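Local atomic coordinates of methionine import ATP-binding protein metN 2 (Enterococcus faecalis, PDB entry 2QSW), a protein that belongs to the nucleotide-binding subunits of ABC-type importers and is represented here by its C-terminal NIL domain, a small alpha/beta unit related to ACT domains. Residues P38-I43 and L69-L74; G56-Q59 and G64-G67; A82-L87 and V92-I97. All coordinates share one frame; numbering follows the deposited sequence. Where two conformers were deposited one is given.

Overall arrangement
The three contacts are cut from one beta-alpha-beta-beta-alpha-beta unit, whose antiparallel sheet has the ferredoxin-like strand order 2-3-1-4 of ACT-related domains. Contacts 1 and 2, about 14 Å apart centre to centre, share strand 64-74, which meets helix 39-47 in the first and its hairpin partner 50-61 in the second. Along the chain contact 2 falls between the segments of contact 1, and contact 3 follows both. Contact 3, centred about 9 Å from contact 1, lays helix 77-89 on strand 93-96; the two touch, I39 and I43 on L87 and L73 on I84. They form the apolar helix-to-sheet core on one face, and contact 2, about 17 Å from contact 3 between centres, the hairpin end at the surface.

Contact 1: P38-I43 and L69-L74; sequences PIISHI and LYIQLL. With ZN (zinc ion), chain C.
I43 and L73 point at each other from CB, and their first torsions set where the ends meet: in one of the two conformers of I43, CG1 takes the crowded position between the backbone N and the carbonyl carbon (chi1 70°), whereas in L73, CG stands beside the backbone N (chi1 -63°). The ends meet at I43 CD1 and L73 CD2, 4.1 Å apart, with the side chains crossing at about a right angle. One helical turn earlier, I40 serves two residues of the strand with a single methyl group. I40 CD1 lies 4.3 Å from L69 CD2 and 4.4 Å from I71 CD1, so it sits over two successive inward-facing residues.

Helix and strand run almost parallel, at 14°, and the axes of 39-43 and 69-74 come no nearer than 12.3 Å, a distance spanned by branched apolar side chains from both elements and by no hydrogen bond. This is the layered packing of a ferredoxin-like, ACT-related fold, in which helix 39-47 covers one face of the sheet. L73 and I43 also reach helix 77-89, through I84 and L87 respectively, so both helices share this apolar layer.

P38 is the N-cap residue, and its O accepts from H42 N at 2.9 Å and from S41 OG at 3.2 Å. H42 is directed away from the strand, and its NE2 binds a zinc ion at 2.0 Å; E46, one turn further along the helix, is a second ligand.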
loop_
_atom_site.group_PDB
_atom_site.type_symbol
_atom_site.label_atom_id
_atom_site.label_comp_id
_atom_site.label_asym_id
_atom_site.label_seq_id
_atom_site.Cartn_x
_atom_site.Cartn_y
_atom_site.Cartn_z
ATOM N N PRO A 38 -2.211 21.846 -4.417
ATOM C CA PRO A 38 -2.678 21.676 -3.032
ATOM C C PRO A 38 -3.138 20.233 -2.794
ATOM O O PRO A 38 -4.287 19.886 -2.993
ATOM C CB PRO A 38 -3.787 22.703 -2.925
ATOM C CG PRO A 38 -3.560 23.660 -4.081
ATOM C CD PRO A 38 -3.105 22.740 -5.159
ATOM N N ILE A 39 -2.178 19.396 -2.454
ATOM C CA ILE A 39 -2.324 17.922 -2.485
ATOM C C ILE A 39 -3.529 17.421 -1.704
ATOM O O ILE A 39 -4.369 16.653 -2.211
ATOM C CB ILE A 39 -1.076 17.237 -1.873
ATOM C CG1 ILE A 39 0.167 17.488 -2.728
ATOM C CG2 ILE A 39 -1.298 15.717 -1.706
ATOM C CD1 ILE A 39 0.139 16.860 -4.080
ATOM N N ILE A 40 -3.632 17.859 -0.448
ATOM C CA ILE A 40 -4.673 17.258 0.403
ATOM C C ILE A 40 -6.053 17.655 -0.075
ATOM O O ILE A 40 -6.954 16.813 -0.221
ATOM C CB ILE A 40 -4.499 17.572 1.895
ATOM C CG1 ILE A 40 -3.193 16.951 2.404
ATOM C CG2 ILE A 40 -5.717 17.084 2.684
ATOM C CD1 ILE A 40 -3.082 15.407 2.321
ATOM N N SER A 41 -6.277 18.937 -0.360
ATOM C CA SER A 41 -7.607 19.305 -0.896
ATOM C C SER A 41 -7.878 18.659 -2.256
ATOM O O SER A 41 -9.034 18.318 -2.582
ATOM C CB SER A 41 -7.789 20.829 -0.975
ATOM O OG SER A 41 -6.698 21.417 -1.635
ATOM N N HIS A 42 -6.831 18.529 -3.071
ATOM C CA HIS A 42 -6.983 17.940 -4.381
ATOM C C HIS A 42 -7.573 16.514 -4.292
ATOM O O HIS A 42 -8.531 16.161 -4.973
ATOM C CB HIS A 42 -5.626 17.908 -5.050
ATOM C CG HIS A 42 -5.662 17.436 -6.461
ATOM N ND1 HIS A 42 -5.763 18.300 -7.527
ATOM C CD2 HIS A 42 -5.621 16.192 -6.987
ATOM C CE1 HIS A 42 -5.779 17.605 -8.652
ATOM N NE2 HIS A 42 -5.683 16.326 -8.353
ATOM N N ILE A 43 -7.002 15.714 -3.406
ATOM C CA ILE A 43 -7.484 14.334 -3.255
ATOM C C ILE A 43 -8.855 14.273 -2.561
ATOM O O ILE A 43 -9.680 13.431 -2.922
ATOM C CB ILE A 43 -6.425 13.358 -2.618
ATOM C CG1 ILE A 43 -6.138 13.632 -1.125
ATOM C CG2 ILE A 43 -5.180 13.374 -3.469
ATOM C CD1 ILE A 43 -5.763 12.365 -0.373
ATOM N N LEU A 69 3.662 12.544 6.700
ATOM C CA LEU A 69 2.350 12.802 7.256
ATOM C C LEU A 69 1.630 11.472 7.359
ATOM O O LEU A 69 1.594 10.744 6.380
ATOM C CB LEU A 69 1.608 13.728 6.309
ATOM C CG LEU A 69 0.373 14.462 6.786
ATOM C CD1 LEU A 69 0.664 15.415 7.960
ATOM C CD2 LEU A 69 -0.203 15.197 5.561
ATOM N N TYR A 70 1.078 11.165 8.528
ATOM C CA TYR A 70 0.212 9.998 8.702
ATOM C C TYR A 70 -1.238 10.517 8.771
ATOM O O TYR A 70 -1.578 11.403 9.576
ATOM C CB TYR A 70 0.538 9.279 9.988
ATOM C CG TYR A 70 1.874 8.605 10.012
ATOM C CD1 TYR A 70 1.982 7.245 9.792
ATOM C CD2 TYR A 70 3.035 9.326 10.276
ATOM C CE1 TYR A 70 3.208 6.611 9.824
ATOM C CE2 TYR A 70 4.277 8.707 10.328
ATOM C CZ TYR A 70 4.344 7.339 10.100
ATOM O OH TYR A 70 5.554 6.720 10.153
ATOM N N ILE A 71 -2.061 10.037 7.864
ATOM C CA ILE A 71 -3.424 10.466 7.758
ATOM C C ILE A 71 -4.390 9.310 7.737
ATOM O O ILE A 71 -4.065 8.207 7.253
ATOM C CB ILE A 71 -3.650 11.330 6.502
ATOM C CG1 ILE A 71 -3.493 10.596 5.185
ATOM C CG2 ILE A 71 -2.813 12.593 6.517
ATOM C CD1 ILE A 71 -3.938 11.473 3.986
ATOM N N GLN A 72 -5.553 9.530 8.305
ATOM C CA GLN A 72 -6.677 8.618 8.153
ATOM C C GLN A 72 -7.530 9.071 6.962
ATOM O O GLN A 72 -7.960 10.221 6.914
ATOM C CB GLN A 72 -7.533 8.542 9.413
ATOM C CG GLN A 72 -8.707 7.608 9.284
ATOM C CD GLN A 72 -9.651 7.734 10.473
ATOM O OE1 GLN A 72 -9.938 8.860 10.918
ATOM N NE2 GLN A 72 -10.172 6.596 10.971
ATOM N N LEU A 73 -7.724 8.177 5.992
ATOM C CA LEU A 73 -8.650 8.387 4.903
ATOM C C LEU A 73 -9.959 7.683 5.194
ATOM O O LEU A 73 -9.934 6.488 5.497
ATOM C CB LEU A 73 -8.097 7.843 3.582
ATOM C CG LEU A 73 -6.825 8.512 3.071
ATOM C CD1 LEU A 73 -6.238 7.788 1.857
ATOM C CD2 LEU A 73 -7.132 9.953 2.706
ATOM N N LEU A 74 -11.078 8.392 5.066
ATOM C CA LEU A 74 -12.407 7.812 5.162
ATOM C C LEU A 74 -13.147 7.959 3.847
ATOM O O LEU A 74 -13.000 8.947 3.132
ATOM C CB LEU A 74 -13.227 8.481 6.252
ATOM C CG LEU A 74 -12.657 8.369 7.650
ATOM C CD1 LEU A 74 -13.504 9.240 8.556
ATOM C CD2 LEU A 74 -12.655 6.948 8.201
HETATM ZN ZN ZN C . -6.079 14.822 -9.650
#

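Contact 2: G56-Q59 and G64-G67; sequences GNIQ and GAVG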
loop_
_atom_site.group_PDB
_atom_site.type_symbol
_atom_site.label_atom_id
_atom_site.label_comp_id
_atom_site.label_asym_id
_atom_site.label_seq_id
_atom_site.Cartn_x
_atom_site.Cartn_y
_atom_site.Cartn_z
ATOM N N GLY A 56 2.653 14.033 12.068
ATOM C CA GLY A 56 3.363 14.533 10.901
ATOM C C GLY A 56 4.576 15.338 11.288
ATOM O O GLY A 56 4.600 15.915 12.362
ATOM N N ASN A 57 5.525 15.417 10.369
ATOM C CA ASN A 57 6.632 16.321 10.483
ATOM C C ASN A 57 7.008 16.738 9.074
ATOM O O ASN A 57 7.548 15.916 8.321
ATOM C CB ASN A 57 7.809 15.683 11.175
ATOM C CG ASN A 57 8.968 16.681 11.404
ATOM O OD1 ASN A 57 9.293 17.524 10.561
ATOM N ND2 ASN A 57 9.603 16.555 12.548
ATOM N N ILE A 58 6.728 18.000 8.758
ATOM C CA ILE A 58 7.020 18.567 7.456
ATOM C C ILE A 58 7.784 19.871 7.640
ATOM O O ILE A 58 7.449 20.706 8.481
ATOM C CB ILE A 58 5.746 18.768 6.611
ATOM C CG1 ILE A 58 5.148 17.397 6.254
ATOM C CG2 ILE A 58 6.055 19.511 5.302
ATOM C CD1 ILE A 58 3.747 17.466 5.759
ATOM N N GLN A 59 8.839 20.033 6.863
ATOM C CA GLN A 59 9.662 21.243 6.938
ATOM C C GLN A 59 9.846 21.798 5.549
ATOM O O GLN A 59 9.872 21.061 4.583
ATOM C CB GLN A 59 11.011 20.909 7.564
ATOM C CG GLN A 59 10.900 20.294 8.974
ATOM C CD GLN A 59 10.352 21.284 10.031
ATOM O OE1 GLN A 59 10.851 22.423 10.149
ATOM N NE2 GLN A 59 9.331 20.853 10.807
ATOM N N GLY A 64 11.801 22.180 -1.321
ATOM C CA GLY A 64 10.335 22.292 -1.158
ATOM C C GLY A 64 9.889 21.663 0.178
ATOM O O GLY A 64 10.700 21.555 1.099
ATOM N N ALA A 65 8.622 21.269 0.305
ATOM C CA ALA A 65 8.141 20.667 1.554
ATOM C C ALA A 65 8.666 19.249 1.632
ATOM O O ALA A 65 8.537 18.489 0.670
ATOM C CB ALA A 65 6.604 20.646 1.666
ATOM N N VAL A 66 9.323 18.931 2.732
ATOM C CA VAL A 66 9.909 17.602 2.947
ATOM C C VAL A 66 9.502 17.021 4.298
ATOM O O VAL A 66 9.457 17.723 5.312
ATOM C CB VAL A 66 11.460 17.695 2.875
ATOM C CG1 VAL A 66 12.089 16.399 3.293
ATOM C CG2 VAL A 66 11.936 18.114 1.503
ATOM N N GLY A 67 9.214 15.728 4.339
ATOM C CA GLY A 67 8.870 15.049 5.543
ATOM C C GLY A 67 7.801 13.979 5.374
ATOM O O GLY A 67 7.686 13.412 4.293
HETATM O O HOH W 1 10.571 17.215 7.809
#
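Q59 and V66 form an antiparallel hydrogen-bonded pair, each giving its N-H to the other's carbonyl. Q59 N to V66 O and V66 N to Q59 O both measure 2.9 Å, and both are nearly straight at the hydrogen, 167° and 169°.

The side chain of Q59 shows how a residue can start over its partner and finish elsewhere. Its CB stands 4.2 Å from V66 O, on the face of the hairpin that also carries V66. CG, placed beside the backbone N, lies close to N57 OD1 and to a water. A sharp bend at chi2 (-67°) then folds the chain back along its own strand, and at the tip Q59 NE2 makes a weak hydrogen bond of 3.3 Å to N57 OD1, while OE1, the other end of the amide, is turned away from N57 OD1. The water lies within donating distance of N57 OD1 (3.0 Å) and of V66 O (2.8 Å) and can serve either, though it may not serve both at once.

On the other face, in one of the two conformers of I58, I58 CG2 packs 3.8 Å from A65 CB, a small apolar contact. Opposite I58 stands G67, in a non-hydrogen-bonded pair. Having no side chain, G67 can bring its CA within 3.2 Å of N57 O in a CA-H...O contact, at a point where strand 64-74 changes direction.

Strand 50-61 is the outermost strand on this side of the sheet within the chain. Strand 64-74 has strand 24-31 as its other neighbour, joined there by the backbone bonding of G67 with F30, while A65 O accepts from Q34 NE2.

Contact 3: A82-L87 and V92-I97; sequences AAIEGL and VETEVI. With ZN (zinc ion), chain B.
The 82-87 part of helix 77-89 and strand 93-96 run roughly antiparallel, 150° between their directions, the axes approaching to 7.7 Å, and the backbone closes the gap at one end, where V92 N donates to L87 O over 2.9 Å. Beside that bond T94 packs against L87. T94 OG1 stands next to its own backbone N (chi1 -57°), which sends it back along the strand to donate to V92 O at 2.8 Å, from above the carbonyl plane. The same oxygen lies 3.3 Å from L87 CB, so a hydroxyl buried among apolar groups has its proton engaged locally. T94 CG2 faces helix residue I84 through I84 CG2, 4.0 Å away. The other branch of I84 runs further along the strand, crossing V96 at about a right angle, with I84 CD1 3.7 Å from V96 CG2.

E93 points away from the helix, and its OE1 binds a zinc ion at 2.0 Å. A water, H31 and E33 complete the ligands seen there. E95, on the same side of the strand as E93, shares another zinc ion with E100 and with E95 and E100 of the second subunit.

The segment pair ends the right-handed beta-alpha-beta crossover from strand 64-74 through helix 77-89 to strand 93-96, an edge strand within this chain. Strand 24-31 lies between the two strands, touching I84 and T94 through V26, and helix 39-47 covers L87.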
loop_
_atom_site.group_PDB
_atom_site.type_symbol
_atom_site.label_atom_id
_atom_site.label_comp_id
_atom_site.label_asym_id
_atom_site.label_seq_id
_atom_site.Cartn_x
_atom_site.Cartn_y
_atom_site.Cartn_z
ATOM N N ALA A 82 -8.167 4.347 -4.670
ATOM C CA ALA A 82 -7.870 5.219 -5.808
ATOM C C ALA A 82 -7.102 6.464 -5.314
ATOM O O ALA A 82 -6.190 6.944 -5.999
ATOM C CB ALA A 82 -9.138 5.614 -6.518
ATOM N N ALA A 83 -7.486 7.000 -4.144
ATOM C CA ALA A 83 -6.824 8.197 -3.587
ATOM C C ALA A 83 -5.370 7.882 -3.241
ATOM O O ALA A 83 -4.450 8.683 -3.472
ATOM C CB ALA A 83 -7.559 8.706 -2.346
ATOM N N ILE A 84 -5.147 6.681 -2.709
ATOM C CA ILE A 84 -3.810 6.263 -2.360
ATOM C C ILE A 84 -2.931 6.157 -3.620
ATOM O O ILE A 84 -1.808 6.668 -3.647
ATOM C CB ILE A 84 -3.843 4.901 -1.596
ATOM C CG1 ILE A 84 -4.467 5.081 -0.198
ATOM C CG2 ILE A 84 -2.439 4.284 -1.557
ATOM C CD1 ILE A 84 -4.808 3.741 0.500
ATOM N N GLU A 85 -3.416 5.468 -4.659
ATOM C CA GLU A 85 -2.635 5.407 -5.926
ATOM C C GLU A 85 -2.519 6.810 -6.526
ATOM O O GLU A 85 -1.468 7.151 -7.116
ATOM C CB GLU A 85 -3.263 4.427 -6.916
ATOM C CG GLU A 85 -2.429 4.123 -8.137
ATOM C CD GLU A 85 -1.047 3.595 -7.850
ATOM O OE1 GLU A 85 -0.820 2.995 -6.778
ATOM O OE2 GLU A 85 -0.190 3.788 -8.756
ATOM N N GLY A 86 -3.563 7.637 -6.379
ATOM C CA GLY A 86 -3.518 9.026 -6.850
ATOM C C GLY A 86 -2.346 9.800 -6.256
ATOM O O GLY A 86 -1.562 10.449 -6.979
ATOM N N LEU A 87 -2.196 9.712 -4.937
ATOM C CA LEU A 87 -1.053 10.293 -4.228
ATOM C C LEU A 87 0.256 9.823 -4.821
ATOM O O LEU A 87 1.162 10.616 -5.104
ATOM C CB LEU A 87 -1.139 9.967 -2.732
ATOM C CG LEU A 87 -2.183 10.793 -1.935
ATOM C CD1 LEU A 87 -2.491 10.131 -0.594
ATOM C CD2 LEU A 87 -1.729 12.292 -1.785
ATOM N N VAL A 92 3.852 11.506 -4.387
ATOM C CA VAL A 92 3.831 11.385 -2.965
ATOM C C VAL A 92 3.804 9.879 -2.627
ATOM O O VAL A 92 2.766 9.219 -2.742
ATOM C CB VAL A 92 2.560 12.104 -2.328
ATOM C CG1 VAL A 92 2.554 11.870 -0.837
ATOM C CG2 VAL A 92 2.507 13.584 -2.676
ATOM N N GLU A 93 4.934 9.352 -2.198
ATOM C CA GLU A 93 5.021 7.929 -1.822
ATOM C C GLU A 93 4.086 7.669 -0.639
ATOM O O GLU A 93 4.090 8.396 0.345
ATOM C CB GLU A 93 6.419 7.529 -1.451
ATOM C CG GLU A 93 7.413 7.538 -2.595
ATOM C CD GLU A 93 8.211 8.836 -2.726
ATOM O OE1 GLU A 93 7.722 9.899 -2.264
ATOM O OE2 GLU A 93 9.328 8.787 -3.262
ATOM N N THR A 94 3.246 6.649 -0.759
ATOM C CA THR A 94 2.162 6.430 0.177
ATOM C C THR A 94 2.058 4.946 0.449
ATOM O O THR A 94 2.104 4.130 -0.465
ATOM C CB THR A 94 0.850 6.976 -0.409
ATOM O OG1 THR A 94 0.992 8.372 -0.740
ATOM C CG2 THR A 94 -0.306 6.827 0.593
ATOM N N GLU A 95 1.911 4.606 1.709
ATOM C CA GLU A 95 1.583 3.244 2.050
ATOM C C GLU A 95 0.712 3.091 3.280
ATOM O O GLU A 95 0.768 3.876 4.208
ATOM C CB GLU A 95 2.806 2.415 2.145
ATOM C CG GLU A 95 3.704 2.719 3.250
ATOM C CD GLU A 95 4.835 1.628 3.368
ATOM O OE1 GLU A 95 5.369 1.201 2.329
ATOM O OE2 GLU A 95 5.190 1.173 4.488
ATOM N N VAL A 96 -0.120 2.055 3.224
ATOM C CA VAL A 96 -1.064 1.748 4.274
ATOM C C VAL A 96 -0.276 1.133 5.416
ATOM O O VAL A 96 0.353 0.096 5.259
ATOM C CB VAL A 96 -2.157 0.747 3.767
ATOM C CG1 VAL A 96 -3.056 0.341 4.910
ATOM C CG2 VAL A 96 -2.949 1.373 2.644
ATOM N N ILE A 97 -0.392 1.723 6.595
ATOM C CA ILE A 97 0.350 1.252 7.762
ATOM C C ILE A 97 -0.190 -0.112 8.228
ATOM O O ILE A 97 -1.299 -0.490 7.885
ATOM C CB ILE A 97 0.336 2.284 8.931
ATOM C CG1 ILE A 97 -1.051 2.430 9.516
ATOM C CG2 ILE A 97 0.937 3.624 8.462
ATOM C CD1 ILE A 97 -1.107 3.190 10.882
HETATM ZN ZN ZN B . 8.862 11.473 -2.589
HETATM O O HOH W 2 7.234 12.783 -2.221
#